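Local atomic coordinates of oxidoreductase, zinc-binding dehydrogenase family (Myxococcus xanthus, PDB entry 5K1S), a protein that probably acts as a zinc-dependent medium-chain reductase in an alternative route of de novo isovaleryl coenzyme A biosynthesis. Residues A[51-56]-A[160-165]; A[77-82]-A[103-108]; A[173-178]-A[201-206]. All coordinates share one frame; numbering follows the deposited sequence.

Interaction 1: A[51-56]-A[160-165]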
# COMPACT_ATOMS: atom_id res chain seq x y z
N VAL A 51 21.01 16.01 -28.04
CA VAL A 51 21.35 15.38 -26.77
C VAL A 51 22.75 15.81 -26.36
O VAL A 51 23.72 15.57 -27.08
CB VAL A 51 21.24 13.86 -26.87
CG1 VAL A 51 21.47 13.22 -25.51
CG2 VAL A 51 19.88 13.45 -27.44
N HIS A 52 22.85 16.44 -25.19
CA HIS A 52 24.14 16.77 -24.61
C HIS A 52 24.63 15.73 -23.61
O HIS A 52 25.83 15.67 -23.34
CB HIS A 52 24.08 18.14 -23.91
CG HIS A 52 23.99 19.30 -24.85
ND1 HIS A 52 25.11 19.93 -25.35
CD2 HIS A 52 22.93 19.94 -25.39
CE1 HIS A 52 24.74 20.91 -26.15
NE2 HIS A 52 23.42 20.94 -26.19
N ALA A 53 23.72 14.92 -23.06
CA ALA A 53 24.09 13.91 -22.09
C ALA A 53 22.93 12.94 -21.94
O ALA A 53 21.76 13.32 -22.10
CB ALA A 53 24.45 14.53 -20.74
N CYS A 54 23.25 11.68 -21.64
CA CYS A 54 22.24 10.67 -21.36
C CYS A 54 22.73 9.80 -20.22
O CYS A 54 23.79 9.16 -20.32
CB CYS A 54 21.94 9.81 -22.59
SG CYS A 54 20.66 8.58 -22.28
N GLY A 55 21.96 9.75 -19.13
CA GLY A 55 22.33 8.94 -18.00
C GLY A 55 22.24 7.46 -18.31
O GLY A 55 21.38 7.00 -19.06
N VAL A 56 23.16 6.70 -17.72
CA VAL A 56 23.17 5.25 -17.84
C VAL A 56 22.43 4.68 -16.64
O VAL A 56 22.88 4.81 -15.50
CB VAL A 56 24.60 4.70 -17.92
CG1 VAL A 56 24.58 3.18 -18.09
CG2 VAL A 56 25.36 5.37 -19.06
N GLU A 160 24.56 16.76 -14.78
CA GLU A 160 23.72 16.63 -13.59
C GLU A 160 22.26 16.45 -13.97
O GLU A 160 21.52 15.71 -13.31
CB GLU A 160 23.88 17.85 -12.69
CG GLU A 160 25.06 17.77 -11.73
CD GLU A 160 25.09 18.94 -10.76
OE1 GLU A 160 24.86 20.08 -11.20
OE2 GLU A 160 25.33 18.70 -9.56
N ALA A 161 21.82 17.11 -15.04
CA ALA A 161 20.42 17.04 -15.44
C ALA A 161 20.07 15.69 -16.05
O ALA A 161 18.93 15.22 -15.92
CB ALA A 161 20.10 18.16 -16.43
N ALA A 162 21.03 15.04 -16.72
CA ALA A 162 20.78 13.77 -17.38
C ALA A 162 20.65 12.60 -16.42
O ALA A 162 20.51 11.47 -16.88
CB ALA A 162 21.89 13.48 -18.39
N THR A 163 20.72 12.83 -15.10
CA THR A 163 20.57 11.76 -14.12
C THR A 163 19.53 12.11 -13.06
O THR A 163 19.51 11.49 -12.00
CB THR A 163 21.91 11.46 -13.45
OG1 THR A 163 22.40 12.62 -12.77
CG2 THR A 163 22.94 11.01 -14.49
N VAL A 164 18.65 13.08 -13.34
CA VAL A 164 17.70 13.55 -12.34
C VAL A 164 16.45 12.67 -12.33
O VAL A 164 15.91 12.37 -11.26
CB VAL A 164 17.35 15.02 -12.62
CG1 VAL A 164 16.31 15.53 -11.63
CG2 VAL A 164 18.60 15.88 -12.55
N CYS A 165 15.98 12.25 -13.51
CA CYS A 165 14.69 11.58 -13.60
C CYS A 165 14.67 10.30 -12.76
O CYS A 165 13.76 10.08 -11.96
CB CYS A 165 14.36 11.27 -15.06
SG CYS A 165 12.64 10.78 -15.34

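Interaction 2: A[77-82]-A[103-108]. With ZN (zinc ion), chain F.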
# COMPACT_ATOMS: atom_id res chain seq x y z
N LEU A 77 19.25 2.82 -27.28
CA LEU A 77 18.80 2.72 -25.90
C LEU A 77 18.95 4.05 -25.18
O LEU A 77 19.55 5.00 -25.69
CB LEU A 77 19.59 1.63 -25.17
CG LEU A 77 19.81 0.31 -25.92
CD1 LEU A 77 20.41 -0.73 -24.99
CD2 LEU A 77 18.52 -0.21 -26.56
N GLY A 78 18.40 4.11 -23.97
CA GLY A 78 18.56 5.27 -23.11
C GLY A 78 17.29 6.05 -22.91
O GLY A 78 16.63 6.46 -23.87
N HIS A 79 16.92 6.27 -21.64
CA HIS A 79 15.72 7.02 -21.30
C HIS A 79 16.00 8.24 -20.43
O HIS A 79 15.06 8.92 -20.01
CB HIS A 79 14.70 6.11 -20.59
CG HIS A 79 15.17 5.60 -19.26
ND1 HIS A 79 15.46 4.27 -19.04
CD2 HIS A 79 15.38 6.24 -18.09
CE1 HIS A 79 15.84 4.11 -17.78
NE2 HIS A 79 15.80 5.29 -17.19
N GLU A 80 17.27 8.53 -20.15
CA GLU A 80 17.64 9.56 -19.18
C GLU A 80 18.44 10.65 -19.88
O GLU A 80 19.57 10.95 -19.50
CB GLU A 80 18.44 8.93 -18.04
CG GLU A 80 18.16 9.51 -16.67
CD GLU A 80 18.85 8.73 -15.56
OE1 GLU A 80 19.47 7.69 -15.87
OE2 GLU A 80 18.76 9.14 -14.38
N ALA A 81 17.84 11.28 -20.89
CA ALA A 81 18.54 12.19 -21.79
C ALA A 81 18.18 13.63 -21.47
O ALA A 81 17.04 13.95 -21.13
CB ALA A 81 18.20 11.88 -23.24
N ALA A 82 19.18 14.51 -21.59
CA ALA A 82 19.01 15.94 -21.43
C ALA A 82 19.64 16.62 -22.64
O ALA A 82 20.78 16.32 -23.00
CB ALA A 82 19.65 16.45 -20.14
N THR A 103 14.24 14.11 -20.84
CA THR A 103 13.21 13.12 -21.12
C THR A 103 12.79 12.37 -19.85
O THR A 103 13.59 12.15 -18.94
CB THR A 103 13.70 12.10 -22.15
OG1 THR A 103 14.89 11.47 -21.67
CG2 THR A 103 13.98 12.78 -23.49
N LEU A 104 11.51 12.00 -19.81
CA LEU A 104 11.01 11.09 -18.80
C LEU A 104 11.44 9.66 -19.14
O LEU A 104 12.17 9.41 -20.11
CB LEU A 104 9.49 11.18 -18.69
CG LEU A 104 8.88 12.43 -18.06
CD1 LEU A 104 7.38 12.45 -18.28
CD2 LEU A 104 9.20 12.50 -16.58
N GLN A 105 10.99 8.70 -18.33
CA GLN A 105 11.24 7.30 -18.64
C GLN A 105 10.25 6.78 -19.67
O GLN A 105 10.64 6.17 -20.67
CB GLN A 105 11.17 6.47 -17.36
CG GLN A 105 12.23 6.85 -16.32
CD GLN A 105 11.65 7.14 -14.95
OE1 GLN A 105 10.44 7.21 -14.77
NE2 GLN A 105 12.52 7.32 -13.97
N ARG A 106 8.96 7.03 -19.45
CA ARG A 106 7.90 6.52 -20.31
C ARG A 106 6.92 7.64 -20.63
O ARG A 106 6.90 8.69 -19.98
CB ARG A 106 7.16 5.35 -19.66
CG ARG A 106 6.50 5.71 -18.33
CD ARG A 106 5.73 4.54 -17.74
NE ARG A 106 4.54 4.20 -18.51
CZ ARG A 106 3.40 4.89 -18.47
NH1 ARG A 106 3.30 5.96 -17.71
NH2 ARG A 106 2.37 4.50 -19.20
N MET A 107 6.08 7.39 -21.64
CA MET A 107 5.09 8.35 -22.07
C MET A 107 3.78 8.16 -21.29
O MET A 107 3.66 7.28 -20.44
CB MET A 107 4.85 8.23 -23.57
CG MET A 107 5.94 8.84 -24.43
SD MET A 107 6.24 10.58 -24.06
CE MET A 107 4.63 11.29 -24.41
N SER A 108 2.80 8.99 -21.61
CA SER A 108 1.49 8.96 -20.97
C SER A 108 0.52 9.69 -21.87
O SER A 108 0.81 10.81 -22.31
CB SER A 108 1.55 9.60 -19.58
OG SER A 108 0.27 9.60 -18.96
ZN ZN F . 15.98 4.69 -15.27

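Interaction 3: A[173-178]-A[201-206]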
# COMPACT_ATOMS: atom_id res chain seq x y z
N HIS A 173 8.32 11.62 -6.65
CA HIS A 173 7.13 10.77 -6.73
C HIS A 173 6.96 9.95 -5.46
O HIS A 173 5.84 9.81 -4.95
CB HIS A 173 7.23 9.86 -7.96
CG HIS A 173 5.98 9.09 -8.24
ND1 HIS A 173 4.73 9.68 -8.28
CD2 HIS A 173 5.78 7.78 -8.50
CE1 HIS A 173 3.82 8.76 -8.55
NE2 HIS A 173 4.43 7.60 -8.69
N THR A 174 8.06 9.42 -4.92
CA THR A 174 8.00 8.56 -3.74
C THR A 174 7.77 9.38 -2.47
O THR A 174 6.84 9.12 -1.71
CB THR A 174 9.29 7.75 -3.62
OG1 THR A 174 9.51 7.01 -4.83
CG2 THR A 174 9.21 6.78 -2.44
N VAL A 175 8.63 10.38 -2.24
CA VAL A 175 8.60 11.11 -0.98
C VAL A 175 7.36 11.99 -0.89
O VAL A 175 6.70 12.05 0.16
CB VAL A 175 9.89 11.94 -0.83
CG1 VAL A 175 9.88 12.75 0.46
CG2 VAL A 175 11.12 11.04 -0.89
N ARG A 176 7.02 12.69 -1.97
CA ARG A 176 5.98 13.71 -1.94
C ARG A 176 4.64 13.22 -2.48
O ARG A 176 3.66 13.13 -1.74
CB ARG A 176 6.44 14.94 -2.74
CG ARG A 176 7.53 15.72 -2.08
CD ARG A 176 7.76 17.00 -2.84
NE ARG A 176 8.80 17.82 -2.22
CZ ARG A 176 9.29 18.93 -2.76
NH1 ARG A 176 8.84 19.36 -3.93
NH2 ARG A 176 10.23 19.62 -2.12
N THR A 177 4.59 12.91 -3.78
CA THR A 177 3.32 12.58 -4.42
C THR A 177 2.64 11.41 -3.73
O THR A 177 1.46 11.48 -3.38
CB THR A 177 3.55 12.28 -5.90
OG1 THR A 177 4.59 13.12 -6.41
CG2 THR A 177 2.28 12.52 -6.69
N ARG A 178 3.38 10.32 -3.52
CA ARG A 178 2.83 9.12 -2.90
C ARG A 178 3.02 9.12 -1.39
O ARG A 178 2.06 8.91 -0.64
CB ARG A 178 3.47 7.88 -3.52
CG ARG A 178 3.22 7.74 -5.02
CD ARG A 178 1.78 7.34 -5.30
NE ARG A 178 1.48 6.01 -4.77
CZ ARG A 178 0.26 5.51 -4.66
NH1 ARG A 178 -0.80 6.21 -5.03
NH2 ARG A 178 0.10 4.29 -4.16
N VAL A 201 16.89 11.04 0.76
CA VAL A 201 17.43 11.58 2.01
C VAL A 201 17.36 13.10 1.99
O VAL A 201 16.79 13.73 2.89
CB VAL A 201 18.86 11.08 2.24
CG1 VAL A 201 19.52 11.82 3.40
CG2 VAL A 201 18.87 9.58 2.50
N GLN A 202 17.96 13.71 0.96
CA GLN A 202 17.95 15.16 0.86
C GLN A 202 16.53 15.70 0.83
O GLN A 202 16.19 16.65 1.55
CB GLN A 202 18.71 15.60 -0.40
CG GLN A 202 20.16 15.16 -0.45
CD GLN A 202 20.84 15.61 -1.72
OE1 GLN A 202 21.34 16.74 -1.81
NE2 GLN A 202 20.87 14.74 -2.72
N LEU A 203 15.67 15.11 -0.00
CA LEU A 203 14.32 15.62 -0.16
C LEU A 203 13.54 15.52 1.15
O LEU A 203 12.75 16.41 1.48
CB LEU A 203 13.60 14.87 -1.28
CG LEU A 203 12.25 15.42 -1.74
CD1 LEU A 203 12.36 16.87 -2.19
CD2 LEU A 203 11.69 14.56 -2.86
N ALA A 204 13.75 14.44 1.90
CA ALA A 204 13.09 14.30 3.19
C ALA A 204 13.59 15.34 4.19
O ALA A 204 12.80 16.05 4.81
CB ALA A 204 13.29 12.89 3.74
N ARG A 205 14.92 15.44 4.34
CA ARG A 205 15.48 16.45 5.23
C ARG A 205 15.08 17.85 4.80
O ARG A 205 14.95 18.74 5.64
CB ARG A 205 17.01 16.31 5.27
N LEU A 206 14.88 18.07 3.50
CA LEU A 206 14.45 19.38 3.03
C LEU A 206 13.02 19.68 3.43
O LEU A 206 12.66 20.84 3.63
CB LEU A 206 14.60 19.47 1.51
CG LEU A 206 14.22 20.81 0.86
CD1 LEU A 206 15.12 21.10 -0.33
CD2 LEU A 206 12.76 20.83 0.43

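Interaction 1: A[51-56]-A[160-165]
The carbonyl oxygen of Ala162 lies against the backbone of Gly55, with Ala162 O 3.3 Å from Gly55 CA in a CA-H...O contact bent to 123° at the hydrogen. Gly55 N is 3.2 Å from the same oxygen; this amide already has a probable partner in Glu80 O, across the sheet. Because Gly55 carries no side chain, the loop can settle directly on its CA. Thr163 CG2 completes that cover, 4.1 Å from Gly55 CA. With chi1 at 61° the methyl of Thr163 stands anti to the carbonyl carbon, and it is this branch that meets the glycine, while OG1 turns to a hydrogen bond with Gln328 OE1. Two residues earlier on the strand, two methyls meet: Ala53 CB is 3.6 Å from Ala162 CB. At the preceding residue, His52, strand 46-56 turns a corner, and His52 and Ala53 together face Ala82 in a classic beta bulge. The strand belongs to the GroES-like part of this zinc-binding dehydrogenase. On the other segment, helix 158-161 gives way to loop through weak bonds, Thr163 N to Glu160 O at 3.5 Å and Val164 N to Ala161 O at 3.4 Å. Val356 of strand 354-358 touches both Ala53 and Thr163. Each segment leads straight into a zinc ligand, Cys57 two residues after Gly55 and Cys166 next after Cys165.

Interaction 2: A[77-82]-A[103-108]
Thr103 OG1 bridges two backbone groups of the facing segment, hydrogen-bonding to His79 O at 3.0 Å and accepting from Ala81 N at 3.1 Å. The hydroxyl approaches the His79 carbonyl from above, 67° out of its plane, whereas the hydrogen bond from Ala81 N is fairly straight at 159°. A chi1 of 58° sets OG1 between the threonine's own N and carbonyl carbon, where it can reach both groups. A third bond, Thr103 N to Ala81 O at 2.8 Å, pairs strand 100-103 with strand 80-88 in antiparallel fashion. A valine here would probably leave Ala81 N and His79 O without their shared hydroxyl and let the end of the strand pair shift. Beyond this closely bonded corner the contact thins out. Gln105 meets the His79 ring through CG alone, which lies 3.7 Å from His79 CD2, with amide and ring planes steeply inclined; from Arg106 onward the loop leaves the other segment. The ring itself is fixed by metal, its NE2 2.0 Å from a zinc ion also bound by Cys57 and Cys166, a site that probably corresponds to the catalytic zinc of alcohol dehydrogenases. Around this core, Met142 of strand 141-145 packs on both Ala81 and Thr103, helix 58-64 touches His79 through Asp60, and helix 165-178 lies against Leu104 and Gln105.

Interaction 3: A[173-178]-A[201-206]
Arg176 spreads its guanidinium group beneath Leu203, whose CD1 lies over one face, 3.5 Å from Arg176 NH2 and 3.7 Å from Arg176 NE. The two helices flank the parallel sheet of the Rossmann-type nucleotide-binding domain: helix 195-206 makes the beta-alpha-beta crossover between strands 186-190 and 210-215, and helix 165-178 leads into the first of these strands. The short segments run in broadly the same direction, their axes inclined by 37° and 10.0 Å apart at closest approach. The arginine's chain, extended from CG to NE, carries the charged end over to helix 195-206, and its side chain lies nearly perpendicular to that of Leu203. Leu206 comes from another direction, its CD2 near the guanidinium plane at the edge, 3.8 Å from Arg176 NH2. Polar partners sit further round the group: NH1 forms a salt bridge with Glu316, and NE has a long, weak ion pair with Asp207. One face of the guanidinium is thus used for packing against a methyl while its nitrogens serve acids. Helix 165-178 ends in a wider pi-type turn, with Arg178 N bonded to His173 O at 2.9 Å, and His173 NE2 reaches Glu300 of the second subunit. Deeper between the helices, Val175 and Leu203 lie alongside with their chains running contrary ways. Leu203 CG stands anti to its backbone nitrogen (chi1 -170°), which sends the branch towards helix 165-178 and brings Leu203 CD2 within 3.8 Å of Val175 CB.

Overall arrangement
Interactions 1 and 2 are neighbours in the mixed sheet of the GroES-like domain, their centres about 10 Å apart. They share a seam where strands 46-56 and 80-88 pair, with a probable hydrogen bond from Ala82 N to Ala53 O (2.9 Å). Both segments of interaction 2 fall between the two segments of interaction 1 in the sequence, and both contacts lie close to the zinc held by Cys57, His79 and Cys166. Interaction 3 follows later, in the Rossmann-type domain, its centre about 20 Å from that of interaction 1. Helix 165-178 connects the two regions: its start supplies Cys166 to the zinc, and its end packs in interaction 3.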